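Local atomic coordinates of tubulin-binding cofactor A (Leishmania major, PDB entry 4CQI), a protein that probably acts early in tubulin folding, capturing beta-tubulin and holding it in a quasi-native state as a three-helix chaperone. Residues V85-L99 and L112-V126. Sequence-based numbering, arbitrary orientation.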
loop_
_atom_site.group_PDB
_atom_site.type_symbol
_atom_site.label_atom_id
_atom_site.label_comp_id
_atom_site.label_asym_id
_atom_site.label_seq_id
_atom_site.Cartn_x
_atom_site.Cartn_y
_atom_site.Cartn_z
ATOM N N VAL A 85 -1.570 -0.487 5.424
ATOM C CA VAL A 85 -0.700 -1.561 5.853
ATOM C C VAL A 85 -1.400 -2.915 5.712
ATOM O O VAL A 85 -0.797 -3.880 5.219
ATOM C CB VAL A 85 -0.266 -1.379 7.325
ATOM C CG1 VAL A 85 0.344 -2.678 7.864
ATOM C CG2 VAL A 85 0.719 -0.218 7.471
ATOM N N ASN A 86 -2.647 -3.007 6.162
ATOM C CA ASN A 86 -3.395 -4.297 6.125
ATOM C C ASN A 86 -3.570 -4.793 4.680
ATOM O O ASN A 86 -3.438 -6.002 4.414
ATOM C CB ASN A 86 -4.733 -4.179 6.857
ATOM C CG ASN A 86 -4.561 -3.852 8.328
ATOM O OD1 ASN A 86 -3.480 -4.107 8.893
ATOM N ND2 ASN A 86 -5.617 -3.235 8.964
ATOM N N ARG A 87 -3.815 -3.858 3.762
ATOM C CA ARG A 87 -3.919 -4.182 2.346
ATOM C C ARG A 87 -2.615 -4.656 1.755
ATOM O O ARG A 87 -2.611 -5.592 0.945
ATOM C CB ARG A 87 -4.504 -3.017 1.513
ATOM C CG ARG A 87 -5.939 -2.619 1.853
ATOM C CD ARG A 87 -6.304 -1.292 1.193
ATOM N NE ARG A 87 -6.333 -1.397 -0.279
ATOM C CZ ARG A 87 -5.537 -0.754 -1.125
ATOM N NH1 ARG A 87 -4.602 0.113 -0.704
ATOM N NH2 ARG A 87 -5.711 -0.961 -2.427
ATOM N N ILE A 88 -1.486 -4.055 2.137
ATOM C CA ILE A 88 -0.189 -4.535 1.682
ATOM C C ILE A 88 0.007 -5.942 2.152
ATOM O O ILE A 88 0.346 -6.834 1.365
ATOM C CB ILE A 88 0.998 -3.692 2.190
ATOM C CG1 ILE A 88 0.987 -2.299 1.534
ATOM C CG2 ILE A 88 2.324 -4.392 1.882
ATOM C CD1 ILE A 88 1.867 -1.268 2.277
ATOM N N MET A 89 -0.213 -6.175 3.456
ATOM C CA MET A 89 -0.002 -7.515 3.979
ATOM C C MET A 89 -0.901 -8.568 3.345
ATOM O O MET A 89 -0.434 -9.673 3.108
ATOM C CB MET A 89 -0.107 -7.518 5.502
ATOM C CG MET A 89 0.930 -6.674 6.204
ATOM S SD MET A 89 2.616 -7.301 6.057
ATOM C CE MET A 89 3.163 -6.713 4.516
ATOM N N ALA A 90 -2.152 -8.245 3.060
ATOM C CA ALA A 90 -3.064 -9.200 2.427
ATOM C C ALA A 90 -2.591 -9.529 0.999
ATOM O O ALA A 90 -2.638 -10.699 0.561
ATOM C CB ALA A 90 -4.511 -8.671 2.418
ATOM N N SER A 91 -2.060 -8.520 0.322
ATOM C CA SER A 91 -1.518 -8.687 -1.035
ATOM C C SER A 91 -0.218 -9.506 -1.047
ATOM O O SER A 91 0.006 -10.348 -1.945
ATOM C CB SER A 91 -1.351 -7.281 -1.663
ATOM O OG SER A 91 -0.881 -7.383 -2.991
ATOM N N VAL A 92 0.630 -9.287 -0.059
ATOM C CA VAL A 92 1.873 -10.046 0.097
ATOM C C VAL A 92 1.558 -11.525 0.293
ATOM O O VAL A 92 2.175 -12.389 -0.355
ATOM C CB VAL A 92 2.763 -9.511 1.234
ATOM C CG1 VAL A 92 3.906 -10.505 1.560
ATOM C CG2 VAL A 92 3.332 -8.122 0.887
ATOM N N LYS A 93 0.588 -11.814 1.168
ATOM C CA LYS A 93 0.157 -13.216 1.433
ATOM C C LYS A 93 -0.452 -13.912 0.225
ATOM O O LYS A 93 -0.142 -15.084 -0.036
ATOM C CB LYS A 93 -0.857 -13.281 2.585
ATOM C CG LYS A 93 -1.302 -14.681 2.981
ATOM C CD LYS A 93 -0.153 -15.463 3.584
ATOM C CE LYS A 93 -0.600 -16.789 4.230
ATOM N NZ LYS A 93 0.628 -17.612 4.517
ATOM N N ASP A 94 -1.271 -13.186 -0.520
ATOM C CA ASP A 94 -1.863 -13.689 -1.731
ATOM C C ASP A 94 -0.794 -14.062 -2.771
ATOM O O ASP A 94 -0.849 -15.155 -3.391
ATOM C CB ASP A 94 -2.827 -12.664 -2.303
ATOM C CG ASP A 94 -3.607 -13.197 -3.484
ATOM O OD1 ASP A 94 -4.361 -14.194 -3.299
ATOM O OD2 ASP A 94 -3.538 -12.601 -4.571
ATOM N N LEU A 95 0.195 -13.184 -2.932
ATOM C CA LEU A 95 1.275 -13.398 -3.882
ATOM C C LEU A 95 2.124 -14.528 -3.430
ATOM O O LEU A 95 2.459 -15.435 -4.204
ATOM C CB LEU A 95 2.100 -12.094 -4.073
ATOM C CG LEU A 95 3.287 -12.084 -5.024
ATOM C CD1 LEU A 95 2.945 -12.597 -6.436
ATOM C CD2 LEU A 95 3.932 -10.687 -5.076
ATOM N N SER A 96 2.494 -14.520 -2.159
ATOM C CA SER A 96 3.275 -15.581 -1.587
ATOM C C SER A 96 2.624 -16.981 -1.710
ATOM O O SER A 96 3.302 -17.976 -2.061
ATOM C CB SER A 96 3.527 -15.281 -0.100
ATOM O OG SER A 96 4.324 -16.303 0.476
ATOM N N ASP A 97 1.336 -17.052 -1.423
ATOM C CA ASP A 97 0.551 -18.287 -1.640
ATOM C C ASP A 97 0.595 -18.708 -3.112
ATOM O O ASP A 97 0.796 -19.868 -3.390
ATOM C CB ASP A 97 -0.908 -18.092 -1.231
ATOM C CG ASP A 97 -1.112 -18.100 0.299
ATOM O OD1 ASP A 97 -0.149 -18.326 1.064
ATOM O OD2 ASP A 97 -2.262 -17.840 0.710
ATOM N N TYR A 98 0.382 -17.778 -4.041
ATOM C CA TYR A 98 0.367 -18.090 -5.477
ATOM C C TYR A 98 1.703 -18.666 -5.928
ATOM O O TYR A 98 1.744 -19.624 -6.722
ATOM C CB TYR A 98 0.029 -16.862 -6.332
ATOM C CG TYR A 98 -0.320 -17.232 -7.762
ATOM C CD1 TYR A 98 -1.481 -17.919 -8.043
ATOM C CD2 TYR A 98 0.533 -16.929 -8.827
ATOM C CE1 TYR A 98 -1.806 -18.300 -9.310
ATOM C CE2 TYR A 98 0.214 -17.297 -10.106
ATOM C CZ TYR A 98 -0.959 -18.000 -10.353
ATOM O OH TYR A 98 -1.309 -18.381 -11.635
ATOM N N LEU A 99 2.783 -18.077 -5.426
ATOM C CA LEU A 99 4.131 -18.547 -5.735
ATOM C C LEU A 99 4.395 -19.961 -5.237
ATOM O O LEU A 99 5.255 -20.648 -5.789
ATOM C CB LEU A 99 5.209 -17.587 -5.231
ATOM C CG LEU A 99 5.311 -16.254 -5.990
ATOM C CD1 LEU A 99 6.139 -15.264 -5.190
ATOM C CD2 LEU A 99 5.981 -16.444 -7.376
ATOM N N LEU A 112 9.869 -13.553 -11.532
ATOM C CA LEU A 112 10.037 -14.092 -10.183
ATOM C C LEU A 112 10.892 -13.182 -9.295
ATOM O O LEU A 112 10.560 -12.961 -8.100
ATOM C CB LEU A 112 10.629 -15.514 -10.225
ATOM C CG LEU A 112 9.762 -16.612 -10.814
ATOM C CD1 LEU A 112 10.621 -17.886 -10.869
ATOM C CD2 LEU A 112 8.516 -16.825 -9.942
ATOM N N ASP A 113 11.964 -12.616 -9.854
ATOM C CA ASP A 113 12.831 -11.701 -9.088
ATOM C C ASP A 113 12.024 -10.469 -8.721
ATOM O O ASP A 113 12.078 -10.018 -7.581
ATOM C CB ASP A 113 14.077 -11.252 -9.862
ATOM C CG ASP A 113 15.141 -12.349 -10.008
ATOM O OD1 ASP A 113 15.068 -13.400 -9.343
ATOM O OD2 ASP A 113 16.087 -12.157 -10.820
ATOM N N LEU A 114 11.261 -9.944 -9.665
ATOM C CA LEU A 114 10.438 -8.785 -9.410
ATOM C C LEU A 114 9.371 -9.073 -8.313
ATOM O O LEU A 114 9.116 -8.228 -7.451
ATOM C CB LEU A 114 9.749 -8.365 -10.688
ATOM C CG LEU A 114 8.837 -7.159 -10.576
ATOM C CD1 LEU A 114 9.628 -5.953 -10.084
ATOM C CD2 LEU A 114 8.158 -6.900 -11.913
ATOM N N ALA A 115 8.725 -10.231 -8.386
ATOM C CA ALA A 115 7.731 -10.594 -7.360
ATOM C C ALA A 115 8.406 -10.643 -5.973
ATOM O O ALA A 115 7.902 -10.074 -4.977
ATOM C CB ALA A 115 7.075 -11.949 -7.689
ATOM N N ARG A 116 9.575 -11.281 -5.879
ATOM C CA ARG A 116 10.298 -11.303 -4.613
ATOM C C ARG A 116 10.751 -9.901 -4.148
ATOM O O ARG A 116 10.640 -9.567 -2.955
ATOM C CB ARG A 116 11.478 -12.261 -4.666
ATOM C CG ARG A 116 11.044 -13.713 -4.828
ATOM C CD ARG A 116 12.214 -14.669 -4.590
ATOM N NE ARG A 116 12.881 -15.071 -5.828
ATOM C CZ ARG A 116 12.505 -16.089 -6.604
ATOM N NH1 ARG A 116 11.441 -16.844 -6.299
ATOM N NH2 ARG A 116 13.208 -16.353 -7.700
ATOM N N ALA A 117 11.279 -9.084 -5.061
ATOM C CA ALA A 117 11.654 -7.690 -4.725
ATOM C C ALA A 117 10.475 -6.850 -4.181
ATOM O O ALA A 117 10.623 -6.071 -3.207
ATOM C CB ALA A 117 12.297 -6.991 -5.952
ATOM N N THR A 118 9.314 -7.041 -4.793
ATOM C CA THR A 118 8.109 -6.247 -4.480
ATOM C C THR A 118 7.568 -6.693 -3.127
ATOM O O THR A 118 7.194 -5.851 -2.304
ATOM C CB THR A 118 7.043 -6.401 -5.583
ATOM O OG1 THR A 118 7.613 -6.033 -6.843
ATOM C CG2 THR A 118 5.833 -5.497 -5.344
ATOM N N MET A 119 7.566 -8.011 -2.856
ATOM C CA MET A 119 7.259 -8.486 -1.493
ATOM C C MET A 119 8.205 -7.916 -0.449
ATOM O O MET A 119 7.752 -7.441 0.603
ATOM C CB MET A 119 7.230 -10.029 -1.435
ATOM C CG MET A 119 6.085 -10.622 -2.219
ATOM S SD MET A 119 5.899 -12.420 -1.999
ATOM C CE MET A 119 7.327 -12.987 -2.873
ATOM N N ALA A 120 9.507 -7.937 -0.725
ATOM C CA ALA A 120 10.484 -7.335 0.193
ATOM C C ALA A 120 10.232 -5.835 0.408
ATOM O O ALA A 120 10.286 -5.370 1.551
ATOM C CB ALA A 120 11.908 -7.596 -0.263
ATOM N N ASP A 121 9.912 -5.097 -0.660
ATOM C CA ASP A 121 9.484 -3.680 -0.545
ATOM C C ASP A 121 8.250 -3.505 0.341
ATOM O O ASP A 121 8.200 -2.567 1.152
ATOM C CB ASP A 121 9.190 -3.031 -1.913
ATOM C CG ASP A 121 10.428 -2.862 -2.782
ATOM O OD1 ASP A 121 11.561 -2.843 -2.259
ATOM O OD2 ASP A 121 10.260 -2.721 -4.016
ATOM N N GLY A 122 7.264 -4.395 0.219
ATOM C CA GLY A 122 6.061 -4.347 1.107
ATOM C C GLY A 122 6.379 -4.595 2.582
ATOM O O GLY A 122 5.938 -3.848 3.454
ATOM N N GLN A 123 7.188 -5.618 2.854
ATOM C CA GLN A 123 7.616 -5.918 4.209
ATOM C C GLN A 123 8.414 -4.768 4.807
ATOM O O GLN A 123 8.284 -4.459 5.991
ATOM C CB GLN A 123 8.498 -7.156 4.224
ATOM C CG GLN A 123 7.813 -8.424 3.778
ATOM C CD GLN A 123 6.913 -8.996 4.829
ATOM O OE1 GLN A 123 6.547 -8.324 5.809
ATOM N NE2 GLN A 123 6.602 -10.269 4.678
ATOM N N ALA A 124 9.259 -4.150 3.996
ATOM C CA ALA A 124 10.018 -2.971 4.433
ATOM C C ALA A 124 9.075 -1.817 4.751
ATOM O O ALA A 124 9.227 -1.133 5.760
ATOM C CB ALA A 124 11.006 -2.559 3.367
ATOM N N ALA A 125 8.085 -1.621 3.897
ATOM C CA ALA A 125 7.154 -0.495 4.066
ATOM C C ALA A 125 6.374 -0.567 5.372
ATOM O O ALA A 125 6.141 0.457 6.009
ATOM C CB ALA A 125 6.239 -0.377 2.860
ATOM N N VAL A 126 5.983 -1.758 5.791
ATOM C CA VAL A 126 5.405 -1.965 7.130
ATOM C C VAL A 126 6.620 -2.156 8.046
ATOM O O VAL A 126 7.723 -1.818 7.643
ATOM C CB VAL A 126 4.370 -3.132 7.127
ATOM C CG1 VAL A 126 3.439 -2.991 5.912
ATOM C CG2 VAL A 126 5.072 -4.483 7.126
#
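Met119 is the knob of this helix pair. Its side chain sits in a hole formed by Val92, Leu95, Ser96 and Leu99 of the facing helix. Met119 CG lies 3.6 Å from Leu95 CD2, and the two side chains cross at a slant. The chain runs extended through chi2 (-173°) and then turns about the CG-SD bond (chi3 -71°). Met119 SD lies against the backbone of Ser96, 4.0 Å from Ser96 N. Beyond the bend, Met119 CE meets Leu99 CD1 tip to tip at 3.5 Å, a tight carbon pair. The other branch of Leu99 turns to Leu112, and these two leucines slide past each other in opposite directions with their CD2 atoms 3.6 Å apart. The CB of Ala115 touches both Leu95 CD2 and Leu99 CD1.

Toward the other end, Gly122 has no side chain, and Ile88 packs directly on its backbone. Ile88 CG2 is 3.8 Å from Gly122 CA. Met89 bends at both chi2 and chi3, which brings its sulfur end to Val126, with Met89 SD 3.9 Å from Val126 CG2. The Gln123 side chain crosses that of Met89 at about a right angle, with OE1 near Met89 CE, and NE2 comes near Val92 CG1. Val85 closes this end, its CG1 3.7 Å from Val126 CG1.

The two helices run antiparallel, at 150°, as neighbours in the three-helix bundle of the TBCA family. Ile88 and Leu95 also touch helix 23-62, through Leu42 and Leu28, so they join all three helices. No hydrogen bond or salt bridge links segments 85-99 and 112-126. Their cohesion therefore comes from apolar packing and fit of shape, with Met119 seated as a knob in the facing helix and Met89 covering the edge near Val126.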